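PDB 4Q6B: extracellular ligand-binding receptor, which binds leucine between its two lobes and probably delivers it, or related amino acids, to an ABC transporter for uptake. Local coordinates for residues L22-A27 / G80-F85; V15-A20 / S103-S108; G255-P260 / A286-D291; F120-S125 / Y290-L295. One frame throughout, in Å; residues are numbered along the deposited sequence.

Interaction 1: residues L22-A27 / G80-F85. With LEU (leucine), chain B.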
loop_
_atom_site.group_PDB
_atom_site.type_symbol
_atom_site.label_atom_id
_atom_site.label_comp_id
_atom_site.label_asym_id
_atom_site.label_seq_id
_atom_site.Cartn_x
_atom_site.Cartn_y
_atom_site.Cartn_z
ATOM N N LEU A 22 -10.849 9.060 6.653
ATOM C CA LEU A 22 -9.592 9.416 5.977
ATOM C C LEU A 22 -9.745 10.496 4.921
ATOM O O LEU A 22 -10.592 10.379 4.013
ATOM C CB LEU A 22 -9.011 8.178 5.299
ATOM C CG LEU A 22 -8.647 7.048 6.239
ATOM C CD1 LEU A 22 -8.457 5.817 5.448
ATOM C CD2 LEU A 22 -7.411 7.363 7.044
ATOM N N ASP A 23 -8.870 11.504 5.003
ATOM C CA ASP A 23 -8.783 12.565 4.005
ATOM C C ASP A 23 -7.702 12.219 3.003
ATOM O O ASP A 23 -6.781 13.010 2.803
ATOM C CB ASP A 23 -8.367 13.896 4.661
ATOM C CG ASP A 23 -9.144 14.213 5.926
ATOM O OD1 ASP A 23 -8.487 14.474 6.969
ATOM O OD2 ASP A 23 -10.400 14.230 5.873
ATOM N N ASP A 24 -7.807 11.065 2.365
ATOM C CA ASP A 24 -6.669 10.572 1.575
ATOM C C ASP A 24 -6.867 10.633 0.054
ATOM O O ASP A 24 -6.080 10.026 -0.710
ATOM C CB ASP A 24 -6.409 9.132 2.001
ATOM C CG ASP A 24 -7.593 8.223 1.728
ATOM O OD1 ASP A 24 -8.679 8.712 1.261
ATOM O OD2 ASP A 24 -7.432 7.002 1.950
ATOM N N LEU A 25 -7.935 11.320 -0.365
ATOM C CA LEU A 25 -8.281 11.472 -1.790
ATOM C C LEU A 25 -8.536 10.151 -2.505
ATOM O O LEU A 25 -8.447 10.078 -3.733
ATOM C CB LEU A 25 -7.213 12.304 -2.542
ATOM C CG LEU A 25 -7.048 13.716 -2.005
ATOM C CD1 LEU A 25 -5.882 14.475 -2.692
ATOM C CD2 LEU A 25 -8.373 14.504 -2.139
ATOM N N PHE A 26 -8.889 9.111 -1.756
ATOM C CA PHE A 26 -9.099 7.825 -2.388
ATOM C C PHE A 26 -10.357 7.865 -3.268
ATOM O O PHE A 26 -10.346 7.447 -4.448
ATOM C CB PHE A 26 -9.219 6.748 -1.322
ATOM C CG PHE A 26 -9.406 5.397 -1.876
ATOM C CD1 PHE A 26 -8.407 4.790 -2.629
ATOM C CD2 PHE A 26 -10.581 4.684 -1.593
ATOM C CE1 PHE A 26 -8.598 3.521 -3.115
ATOM C CE2 PHE A 26 -10.792 3.422 -2.093
ATOM C CZ PHE A 26 -9.784 2.824 -2.851
ATOM N N ALA A 27 -11.433 8.432 -2.717
ATOM C CA ALA A 27 -12.686 8.571 -3.463
ATOM C C ALA A 27 -12.517 9.384 -4.740
ATOM O O ALA A 27 -13.120 9.041 -5.765
ATOM C CB ALA A 27 -13.815 9.172 -2.562
ATOM N N GLY A 80 -10.800 -3.150 -2.305
ATOM C CA GLY A 80 -10.656 -2.996 -0.863
ATOM C C GLY A 80 -9.909 -4.216 -0.312
ATOM O O GLY A 80 -9.429 -5.008 -1.112
ATOM N N HIS A 81 -9.760 -4.333 1.023
ATOM C CA HIS A 81 -10.043 -3.249 1.978
ATOM C C HIS A 81 -8.705 -2.503 2.200
ATOM O O HIS A 81 -7.713 -2.766 1.489
ATOM C CB HIS A 81 -10.589 -3.825 3.299
ATOM C CG HIS A 81 -11.925 -4.504 3.154
ATOM N ND1 HIS A 81 -13.013 -4.164 3.942
ATOM C CD2 HIS A 81 -12.364 -5.474 2.310
ATOM C CE1 HIS A 81 -14.056 -4.892 3.592
ATOM N NE2 HIS A 81 -13.692 -5.698 2.606
ATOM N N ARG A 82 -8.649 -1.586 3.161
ATOM C CA ARG A 82 -7.412 -0.797 3.348
ATOM C C ARG A 82 -6.488 -1.533 4.300
ATOM O O ARG A 82 -5.320 -1.835 3.965
ATOM C CB ARG A 82 -7.736 0.559 3.969
ATOM C CG ARG A 82 -6.514 1.488 4.064
ATOM C CD ARG A 82 -6.944 2.855 4.646
ATOM N NE ARG A 82 -5.868 3.851 4.742
ATOM C CZ ARG A 82 -5.167 4.093 5.843
ATOM N NH1 ARG A 82 -4.218 5.024 5.829
ATOM N NH2 ARG A 82 -5.414 3.399 6.949
ATOM N N ASN A 83 -7.010 -1.898 5.459
ATOM C CA ASN A 83 -6.145 -2.450 6.504
ATOM C C ASN A 83 -5.970 -3.937 6.279
ATOM O O ASN A 83 -6.962 -4.643 6.039
ATOM C CB ASN A 83 -6.791 -2.272 7.901
ATOM C CG ASN A 83 -7.037 -0.813 8.236
ATOM O OD1 ASN A 83 -8.051 -0.253 7.822
ATOM N ND2 ASN A 83 -6.093 -0.179 8.942
ATOM N N SER A 84 -4.744 -4.434 6.375
ATOM C CA SER A 84 -4.565 -5.888 6.208
ATOM C C SER A 84 -5.332 -6.746 7.216
ATOM O O SER A 84 -5.785 -7.846 6.875
ATOM C CB SER A 84 -3.070 -6.253 6.255
ATOM O OG SER A 84 -2.376 -5.712 5.147
ATOM N N PHE A 85 -5.517 -6.283 8.459
ATOM C CA PHE A 85 -6.256 -7.126 9.413
ATOM C C PHE A 85 -7.735 -7.287 9.080
ATOM O O PHE A 85 -8.416 -8.171 9.638
ATOM C CB PHE A 85 -6.066 -6.649 10.849
ATOM C CG PHE A 85 -6.935 -5.457 11.209
ATOM C CD1 PHE A 85 -8.152 -5.649 11.833
ATOM C CD2 PHE A 85 -6.515 -4.163 10.936
ATOM C CE1 PHE A 85 -8.968 -4.574 12.187
ATOM C CE2 PHE A 85 -7.347 -3.063 11.283
ATOM C CZ PHE A 85 -8.563 -3.293 11.898
HETATM N N LEU B . -0.470 -0.959 4.551
HETATM C CA LEU B . -1.405 -0.915 5.681
HETATM C C LEU B . -1.969 -2.297 5.965
HETATM O O LEU B . -2.703 -2.494 6.925
HETATM C CB LEU B . -2.536 0.064 5.367
HETATM C CG LEU B . -1.838 1.428 5.339
HETATM C CD1 LEU B . -2.220 2.204 4.113
HETATM C CD2 LEU B . -2.046 2.254 6.601
HETATM O OXT LEU B . -1.642 -3.240 5.230
HETATM O O HOH W 1 -5.372 5.894 2.896
#

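Interaction 2: residues V15-A20 / S103-S108. With LEU (leucine), chain B.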
loop_
_atom_site.group_PDB
_atom_site.type_symbol
_atom_site.label_atom_id
_atom_site.label_comp_id
_atom_site.label_asym_id
_atom_site.label_seq_id
_atom_site.Cartn_x
_atom_site.Cartn_y
_atom_site.Cartn_z
ATOM N N VAL A 15 -16.813 -1.048 -3.465
ATOM C CA VAL A 15 -15.584 -0.500 -2.874
ATOM C C VAL A 15 -15.821 -0.477 -1.364
ATOM O O VAL A 15 -16.836 0.048 -0.907
ATOM C CB VAL A 15 -15.256 0.944 -3.344
ATOM C CG1 VAL A 15 -13.916 1.382 -2.745
ATOM C CG2 VAL A 15 -15.270 1.032 -4.940
ATOM N N ALA A 16 -14.857 -1.001 -0.603
ATOM C CA ALA A 16 -14.918 -1.007 0.867
ATOM C C ALA A 16 -13.687 -0.247 1.372
ATOM O O ALA A 16 -12.537 -0.641 1.061
ATOM C CB ALA A 16 -14.899 -2.447 1.370
ATOM N N TRP A 17 -13.902 0.842 2.138
ATOM C CA TRP A 17 -12.807 1.727 2.550
ATOM C C TRP A 17 -13.245 2.527 3.736
ATOM O O TRP A 17 -14.438 2.684 3.930
ATOM C CB TRP A 17 -12.482 2.727 1.403
ATOM C CG TRP A 17 -11.143 3.398 1.475
ATOM C CD1 TRP A 17 -10.904 4.690 1.793
ATOM C CD2 TRP A 17 -9.875 2.812 1.134
ATOM N NE1 TRP A 17 -9.526 4.967 1.702
ATOM C CE2 TRP A 17 -8.890 3.822 1.291
ATOM C CE3 TRP A 17 -9.487 1.529 0.686
ATOM C CZ2 TRP A 17 -7.522 3.593 1.019
ATOM C CZ3 TRP A 17 -8.138 1.300 0.420
ATOM C CH2 TRP A 17 -7.181 2.323 0.593
ATOM N N PRO A 18 -12.301 3.013 4.560
ATOM C CA PRO A 18 -12.745 3.859 5.664
ATOM C C PRO A 18 -12.922 5.294 5.145
ATOM O O PRO A 18 -12.165 6.209 5.512
ATOM C CB PRO A 18 -11.602 3.772 6.681
ATOM C CG PRO A 18 -10.739 2.632 6.211
ATOM C CD PRO A 18 -10.903 2.565 4.742
ATOM N N PHE A 19 -13.953 5.492 4.321
ATOM C CA PHE A 19 -14.137 6.744 3.592
ATOM C C PHE A 19 -14.243 7.961 4.501
ATOM O O PHE A 19 -13.582 9.001 4.269
ATOM C CB PHE A 19 -15.387 6.692 2.693
ATOM C CG PHE A 19 -15.229 5.827 1.468
ATOM C CD1 PHE A 19 -14.429 6.261 0.399
ATOM C CD2 PHE A 19 -15.888 4.603 1.371
ATOM C CE1 PHE A 19 -14.285 5.481 -0.739
ATOM C CE2 PHE A 19 -15.752 3.814 0.238
ATOM C CZ PHE A 19 -14.936 4.242 -0.825
ATOM N N ALA A 20 -15.074 7.867 5.527
ATOM C CA ALA A 20 -15.300 9.035 6.359
ATOM C C ALA A 20 -14.125 9.443 7.245
ATOM O O ALA A 20 -13.969 10.631 7.579
ATOM C CB ALA A 20 -16.592 8.836 7.223
ATOM N N SER A 103 -7.069 -5.210 -3.468
ATOM C CA SER A 103 -6.723 -4.219 -2.466
ATOM C C SER A 103 -5.682 -3.235 -2.931
ATOM O O SER A 103 -4.616 -3.588 -3.381
ATOM C CB SER A 103 -6.236 -4.840 -1.157
ATOM O OG SER A 103 -5.936 -3.821 -0.224
ATOM N N PRO A 104 -6.091 -1.908 -2.778
ATOM C CA PRO A 104 -5.066 -0.934 -3.146
ATOM C C PRO A 104 -4.250 -0.440 -1.955
ATOM O O PRO A 104 -3.578 0.563 -2.087
ATOM C CB PRO A 104 -5.876 0.206 -3.748
ATOM C CG PRO A 104 -7.050 0.299 -2.863
ATOM C CD PRO A 104 -7.373 -1.099 -2.446
ATOM N N ALA A 105 -4.400 -1.047 -0.786
ATOM C CA ALA A 105 -3.584 -0.644 0.345
ATOM C C ALA A 105 -2.996 -1.704 1.283
ATOM O O ALA A 105 -2.091 -1.402 2.034
ATOM C CB ALA A 105 -4.301 0.423 1.143
ATOM N N SER A 106 -3.515 -2.926 1.254
ATOM C CA SER A 106 -3.110 -3.895 2.258
ATOM C C SER A 106 -1.806 -4.548 1.843
ATOM O O SER A 106 -1.771 -5.267 0.872
ATOM C CB SER A 106 -4.192 -4.968 2.447
ATOM O OG SER A 106 -5.391 -4.421 2.952
ATOM N N THR A 107 -0.762 -4.325 2.639
ATOM C CA THR A 107 0.591 -4.735 2.268
ATOM C C THR A 107 1.113 -5.968 2.999
ATOM O O THR A 107 2.208 -6.441 2.672
ATOM C CB THR A 107 1.596 -3.591 2.530
ATOM O OG1 THR A 107 1.483 -3.197 3.911
ATOM C CG2 THR A 107 1.303 -2.400 1.618
ATOM N N SER A 108 0.356 -6.545 3.926
ATOM C CA SER A 108 0.831 -7.757 4.602
ATOM C C SER A 108 1.111 -8.915 3.642
ATOM O O SER A 108 0.262 -9.301 2.838
ATOM C CB SER A 108 -0.183 -8.249 5.623
ATOM O OG SER A 108 0.260 -9.502 6.208
HETATM N N LEU B . -0.470 -0.959 4.551
HETATM C CA LEU B . -1.405 -0.915 5.681
HETATM C C LEU B . -1.969 -2.297 5.965
HETATM O O LEU B . -2.703 -2.494 6.925
HETATM C CB LEU B . -2.536 0.064 5.367
HETATM C CG LEU B . -1.838 1.428 5.339
HETATM C CD1 LEU B . -2.220 2.204 4.113
HETATM C CD2 LEU B . -2.046 2.254 6.601
HETATM O OXT LEU B . -1.642 -3.240 5.230
#

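Interaction 3: residues G255-P260 / A286-D291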
loop_
_atom_site.group_PDB
_atom_site.type_symbol
_atom_site.label_atom_id
_atom_site.label_comp_id
_atom_site.label_asym_id
_atom_site.label_seq_id
_atom_site.Cartn_x
_atom_site.Cartn_y
_atom_site.Cartn_z
ATOM N N GLY A 255 9.446 3.991 2.208
ATOM C CA GLY A 255 9.268 3.043 1.137
ATOM C C GLY A 255 7.783 2.955 0.856
ATOM O O GLY A 255 7.004 2.599 1.702
ATOM N N SER A 256 7.414 3.274 -0.369
ATOM C CA SER A 256 6.026 3.467 -0.720
ATOM C C SER A 256 5.854 3.159 -2.180
ATOM O O SER A 256 6.580 2.360 -2.714
ATOM C CB SER A 256 5.568 4.883 -0.409
ATOM O OG SER A 256 4.169 4.967 -0.491
ATOM N N PHE A 257 4.826 3.739 -2.772
ATOM C CA PHE A 257 4.523 3.576 -4.181
ATOM C C PHE A 257 3.876 4.851 -4.745
ATOM O O PHE A 257 3.426 5.703 -4.008
ATOM C CB PHE A 257 3.622 2.362 -4.392
ATOM C CG PHE A 257 2.370 2.415 -3.587
ATOM C CD1 PHE A 257 2.286 1.776 -2.380
ATOM C CD2 PHE A 257 1.284 3.135 -4.035
ATOM C CE1 PHE A 257 1.136 1.848 -1.625
ATOM C CE2 PHE A 257 0.142 3.209 -3.288
ATOM C CZ PHE A 257 0.065 2.563 -2.086
ATOM N N PHE A 258 3.893 4.965 -6.067
ATOM C CA PHE A 258 3.413 6.118 -6.816
ATOM C C PHE A 258 4.420 7.261 -6.837
ATOM O O PHE A 258 4.722 7.849 -5.823
ATOM C CB PHE A 258 2.027 6.634 -6.406
ATOM C CG PHE A 258 1.551 7.781 -7.257
ATOM C CD1 PHE A 258 1.458 7.640 -8.626
ATOM C CD2 PHE A 258 1.238 8.999 -6.699
ATOM C CE1 PHE A 258 1.050 8.687 -9.423
ATOM C CE2 PHE A 258 0.816 10.043 -7.481
ATOM C CZ PHE A 258 0.724 9.886 -8.845
ATOM N N ASN A 259 4.924 7.556 -8.020
ATOM C CA ASN A 259 5.818 8.708 -8.205
ATOM C C ASN A 259 5.138 9.676 -9.158
ATOM O O ASN A 259 5.037 9.394 -10.360
ATOM C CB ASN A 259 7.126 8.229 -8.800
ATOM C CG ASN A 259 8.108 9.368 -9.022
ATOM O OD1 ASN A 259 7.756 10.555 -8.854
ATOM N ND2 ASN A 259 9.340 9.023 -9.389
ATOM N N PRO A 260 4.662 10.825 -8.654
ATOM C CA PRO A 260 3.959 11.761 -9.531
ATOM C C PRO A 260 4.883 12.504 -10.476
ATOM O O PRO A 260 4.396 13.243 -11.334
ATOM C CB PRO A 260 3.309 12.743 -8.555
ATOM C CG PRO A 260 4.161 12.664 -7.312
ATOM C CD PRO A 260 4.739 11.289 -7.251
ATOM N N ALA A 286 -4.960 7.789 -4.086
ATOM C CA ALA A 286 -5.745 8.202 -5.261
ATOM C C ALA A 286 -5.221 7.453 -6.480
ATOM O O ALA A 286 -6.008 6.985 -7.320
ATOM C CB ALA A 286 -5.591 9.668 -5.523
ATOM N N ALA A 287 -3.891 7.366 -6.578
ATOM C CA ALA A 287 -3.262 6.670 -7.723
ATOM C C ALA A 287 -3.537 5.155 -7.748
ATOM O O ALA A 287 -3.841 4.588 -8.803
ATOM C CB ALA A 287 -1.730 6.957 -7.741
ATOM N N ALA A 288 -3.428 4.505 -6.601
ATOM C CA ALA A 288 -3.737 3.070 -6.475
ATOM C C ALA A 288 -5.220 2.783 -6.758
ATOM O O ALA A 288 -5.558 1.808 -7.440
ATOM C CB ALA A 288 -3.324 2.581 -5.084
ATOM N N GLY A 289 -6.106 3.635 -6.240
ATOM C CA GLY A 289 -7.538 3.522 -6.560
ATOM C C GLY A 289 -7.822 3.687 -8.043
ATOM O O GLY A 289 -8.633 2.941 -8.635
ATOM N N TYR A 290 -7.192 4.681 -8.672
ATOM C CA TYR A 290 -7.364 4.931 -10.085
ATOM C C TYR A 290 -6.899 3.702 -10.885
ATOM O O TYR A 290 -7.648 3.178 -11.749
ATOM C CB TYR A 290 -6.614 6.232 -10.475
ATOM C CG TYR A 290 -6.782 6.625 -11.934
ATOM C CD1 TYR A 290 -5.969 6.082 -12.931
ATOM C CD2 TYR A 290 -7.745 7.545 -12.309
ATOM C CE1 TYR A 290 -6.105 6.473 -14.274
ATOM C CE2 TYR A 290 -7.918 7.922 -13.629
ATOM C CZ TYR A 290 -7.096 7.379 -14.621
ATOM O OH TYR A 290 -7.274 7.774 -15.932
ATOM N N ASP A 291 -5.694 3.211 -10.603
ATOM C CA ASP A 291 -5.220 2.055 -11.361
ATOM C C ASP A 291 -6.115 0.827 -11.103
ATOM O O ASP A 291 -6.317 0.009 -12.057
ATOM C CB ASP A 291 -3.761 1.694 -11.028
ATOM C CG ASP A 291 -2.750 2.477 -11.876
ATOM O OD1 ASP A 291 -3.130 3.268 -12.779
ATOM O OD2 ASP A 291 -1.543 2.300 -11.613
#

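Interaction 4: residues F120-S125 / Y290-L295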
loop_
_atom_site.group_PDB
_atom_site.type_symbol
_atom_site.label_atom_id
_atom_site.label_comp_id
_atom_site.label_asym_id
_atom_site.label_seq_id
_atom_site.Cartn_x
_atom_site.Cartn_y
_atom_site.Cartn_z
ATOM N N PHE A 120 -6.383 -10.169 -4.776
ATOM C CA PHE A 120 -5.252 -9.464 -5.428
ATOM C C PHE A 120 -4.899 -8.210 -4.667
ATOM O O PHE A 120 -5.700 -7.734 -3.901
ATOM C CB PHE A 120 -5.637 -9.054 -6.859
ATOM C CG PHE A 120 -5.945 -10.219 -7.782
ATOM C CD1 PHE A 120 -4.964 -10.708 -8.617
ATOM C CD2 PHE A 120 -7.204 -10.841 -7.774
ATOM C CE1 PHE A 120 -5.220 -11.787 -9.464
ATOM C CE2 PHE A 120 -7.484 -11.890 -8.637
ATOM C CZ PHE A 120 -6.485 -12.367 -9.491
ATOM N N ARG A 121 -3.711 -7.664 -4.888
ATOM C CA ARG A 121 -3.464 -6.263 -4.500
ATOM C C ARG A 121 -2.706 -5.649 -5.614
ATOM O O ARG A 121 -2.011 -6.366 -6.318
ATOM C CB ARG A 121 -2.653 -6.177 -3.222
ATOM C CG ARG A 121 -1.427 -7.057 -3.216
ATOM C CD ARG A 121 -0.511 -6.689 -2.022
ATOM N NE ARG A 121 0.193 -7.913 -1.625
ATOM C CZ ARG A 121 0.189 -8.404 -0.394
ATOM N NH1 ARG A 121 0.786 -9.569 -0.144
ATOM N NH2 ARG A 121 -0.419 -7.744 0.585
ATOM N N ASN A 122 -2.837 -4.336 -5.820
ATOM C CA ASN A 122 -2.135 -3.687 -6.956
ATOM C C ASN A 122 -1.013 -2.790 -6.460
ATOM O O ASN A 122 -0.615 -1.841 -7.126
ATOM C CB ASN A 122 -3.097 -2.935 -7.913
ATOM C CG ASN A 122 -3.718 -1.722 -7.262
ATOM O OD1 ASN A 122 -3.803 -1.664 -6.028
ATOM N ND2 ASN A 122 -4.123 -0.739 -8.061
ATOM N N ILE A 123 -0.459 -3.128 -5.296
ATOM C CA ILE A 123 0.636 -2.359 -4.708
ATOM C C ILE A 123 1.661 -3.375 -4.214
ATOM O O ILE A 123 1.318 -4.559 -4.013
ATOM C CB ILE A 123 0.121 -1.482 -3.548
ATOM C CG1 ILE A 123 -0.582 -2.351 -2.483
ATOM C CG2 ILE A 123 -0.884 -0.416 -4.079
ATOM C CD1 ILE A 123 -0.605 -1.721 -1.183
ATOM N N PRO A 124 2.904 -2.937 -3.974
ATOM C CA PRO A 124 3.917 -3.878 -3.451
ATOM C C PRO A 124 3.612 -4.281 -2.022
ATOM O O PRO A 124 3.077 -3.483 -1.235
ATOM C CB PRO A 124 5.225 -3.060 -3.453
ATOM C CG PRO A 124 4.782 -1.605 -3.598
ATOM C CD PRO A 124 3.451 -1.596 -4.279
ATOM N N SER A 125 4.000 -5.506 -1.662
ATOM C CA SER A 125 3.814 -5.984 -0.294
ATOM C C SER A 125 4.949 -5.445 0.556
ATOM O O SER A 125 5.942 -4.904 0.027
ATOM C CB SER A 125 3.908 -7.500 -0.226
ATOM O OG SER A 125 5.256 -7.920 -0.353
ATOM N N TYR A 290 -7.192 4.681 -8.672
ATOM C CA TYR A 290 -7.364 4.931 -10.085
ATOM C C TYR A 290 -6.899 3.702 -10.885
ATOM O O TYR A 290 -7.648 3.178 -11.749
ATOM C CB TYR A 290 -6.614 6.232 -10.475
ATOM C CG TYR A 290 -6.782 6.625 -11.934
ATOM C CD1 TYR A 290 -5.969 6.082 -12.931
ATOM C CD2 TYR A 290 -7.745 7.545 -12.309
ATOM C CE1 TYR A 290 -6.105 6.473 -14.274
ATOM C CE2 TYR A 290 -7.918 7.922 -13.629
ATOM C CZ TYR A 290 -7.096 7.379 -14.621
ATOM O OH TYR A 290 -7.274 7.774 -15.932
ATOM N N ASP A 291 -5.694 3.211 -10.603
ATOM C CA ASP A 291 -5.220 2.055 -11.361
ATOM C C ASP A 291 -6.115 0.827 -11.103
ATOM O O ASP A 291 -6.317 0.009 -12.057
ATOM C CB ASP A 291 -3.761 1.694 -11.028
ATOM C CG ASP A 291 -2.750 2.477 -11.876
ATOM O OD1 ASP A 291 -3.130 3.268 -12.779
ATOM O OD2 ASP A 291 -1.543 2.300 -11.613
ATOM N N ALA A 292 -6.702 0.716 -9.916
ATOM C CA ALA A 292 -7.501 -0.485 -9.653
ATOM C C ALA A 292 -8.757 -0.471 -10.522
ATOM O O ALA A 292 -9.181 -1.489 -11.013
ATOM C CB ALA A 292 -7.915 -0.553 -8.170
ATOM N N VAL A 293 -9.401 0.686 -10.622
ATOM C CA VAL A 293 -10.603 0.827 -11.437
ATOM C C VAL A 293 -10.253 0.594 -12.901
ATOM O O VAL A 293 -10.960 -0.144 -13.598
ATOM C CB VAL A 293 -11.271 2.225 -11.265
ATOM C CG1 VAL A 293 -12.355 2.469 -12.358
ATOM C CG2 VAL A 293 -11.875 2.378 -9.886
ATOM N N ILE A 294 -9.135 1.158 -13.361
ATOM C CA ILE A 294 -8.817 1.037 -14.779
ATOM C C ILE A 294 -8.492 -0.435 -15.104
ATOM O O ILE A 294 -8.914 -0.965 -16.164
ATOM C CB ILE A 294 -7.656 1.946 -15.212
ATOM C CG1 ILE A 294 -7.987 3.439 -15.016
ATOM C CG2 ILE A 294 -7.336 1.715 -16.708
ATOM C CD1 ILE A 294 -9.212 3.915 -15.721
ATOM N N LEU A 295 -7.731 -1.075 -14.207
ATOM C CA LEU A 295 -7.331 -2.480 -14.353
ATOM C C LEU A 295 -8.581 -3.366 -14.404
ATOM O O LEU A 295 -8.757 -4.172 -15.320
ATOM C CB LEU A 295 -6.468 -2.923 -13.154
ATOM C CG LEU A 295 -4.940 -2.752 -13.063
ATOM C CD1 LEU A 295 -4.416 -2.474 -11.634
ATOM C CD2 LEU A 295 -4.267 -3.995 -13.633
#

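Interaction 1: residues L22-A27 / G80-F85
R82 and L22 bury most of the surface here, a flat cation against a branched aliphatic end. The arginine chain runs extended as far as NE, with CG anti to the backbone N (chi1 -174°), which carries the guanidinium across to L22. There CD1 of L22 lies over one face of the group, 3.3 Å from NE of R82. The opposite face is covered by the bound leucine, whose CD2 comes within 3.6 Å of R82 NH2, so the plane is sandwiched between two leucine side chains. Arginine suits this place because its faces tolerate apolar neighbours. At the edge, in the plane of the group, a water accepts from R82 NE at 2.8 Å and donates to D24 OD2, linking the opposite charges. D24 is itself fixed, OD2 also taking the indole N-H of W17 and OD1 the backbone N of F26 (3.1 Å), an Asx turn entering helix 26-39. Two residues after R82, S84 donates from N and OG to the ligand carboxylate, OG lying 2.6 Å from OXT. Apolar cover at one end and polar donors at the other match the amino-acid pocket of the leucine-binding protein family.

Interaction 2: residues V15-A20 / S103-S108
Apolar contact accounts for the direct meeting of the two segments. The six-membered end of the W17 indole reaches P104 and A105: CZ3 lies 3.6 Å from P104 CG, and CH2 is 3.5 Å from A105 CB. The nearest CA atoms of the two backbones, those of W17 and A105, remain 9.8 Å apart. The long indole spans that gap, and a compact alanine and a proline suit the other side. Hydrogen bonds within 103-108 give the loop its shape. S103 OG accepts from A105 N and from S106 N, at 3.2 and 3.0 Å, an ST turn and an ST motif made by one hydroxyl. Contacts to the ligand form the third set: the ammonium N of the leucine donates to A105 O and to T107 OG1, each at 3.0 Å, while T107 N donates to OXT at 2.9 Å. A105 thus offers its methyl to the tryptophan and its carbonyl to the bound leucine. The contact joins the C-terminal ends of strands 10-17 and 101-103, which flank strand 75-79 in the parallel sheet; F26 of helix 26-39 stacks on W17, and S87 of helix 84-97 bonds S106.

Interaction 3: residues G255-P260 / A286-D291
F258 presents the face of its ring to the methyl of A287 in a CH-pi contact: the A287 CB lies 3.5 Å from the ring centroid and only 16° off the ring normal. A chi1 of -177° stretches the phenyl group out toward helix 284-301, and chi2 (57°) turns its face onto this methyl. The nearest ring atoms are CG and CD1, the latter 3.4 Å from A287 CB, whereas the opposite face is backed by the backbone N of P260. F257 approaches the next helical residue differently. Its CE2 is 4.0 Å from A288 CB, and the ring stands obliquely to that methyl, a looser meeting than the first. Consecutive phenylalanines therefore meet consecutive alanines, where the end of strand 253-257 in one lobe reaches a helix of the other. Small residues are what let the chain pass so near the helix, the CA atoms of F258 and A287 being 6.8 Å apart. V271 of helix 265-278 touches F258, and K344 holds the carbonyls of both phenylalanines. Because carbon meets carbon throughout, the attraction is dispersive and hydrophobic: a buried apolar contact that depends on close fit, to which the CH-pi methyl adds a modest directional part.

Interaction 4: residues F120-S125 / Y290-L295
N122 CG sits between the backbone N and the carbonyl carbon (chi1 68°), and with chi2 at -24° this swings the amide nitrogen out toward helix 284-301, where it meets D291 and A292. The asparagine buries more surface than any other residue of the contact, and its amide carries the meeting. ND2 is 3.9 Å from D291 CB, and lies 3.5 Å from A292 N. Those two nitrogens are both donors and make no bond with each other. What satisfies ND2 is the carbonyl O of A288, one turn earlier in the same helix; A292 N points to the same oxygen as its i to i+4 partner, so both N-H groups converge on the A288 carbonyl and the nitrogens are brought close. The amide thus lies against the helix and donates from ND2 to A288 O. L295 is modelled in two conformers, and the approach of its side chain to N122 CB is tentative. Asparagine suits the place, being short enough to fit against small A292, with ND2 3.8 Å from its CB, yet able to donate to a main-chain carbonyl in a buried setting. D291 turns its carboxylate to other partners, H328 and the backbone N atoms of V324 and M325. The contact sets helix 284-301 against the end of strand 119-121, an outermost strand of the parallel five-stranded sheet; strand 101-103 lies beside it and adds L102 to the packing against N122 and A292, while helix 26-39 packs on Y290 and V293.

How the interactions relate
From the N terminus, strand 10-17 runs directly into the turn before helix 26-39, so the first segments of interactions 2 and 1 are neighbours. Interaction 1 closes first, at 80-85, and lies wholly within the longer loop that interaction 2 closes at 103-108; the two share the leucine and are joined by H81 O to S103 OG and R82 O to S106 OG. The loop of interaction 4 opens next, at 120-125, and spans the second lobe before ending at 290-295. That of interaction 3 opens inside it, at 255-260, and ends on the same helix, 284-301. P104 packs on A288, and R121 bonds S106 and S108, tying the later pair to the pocket loop.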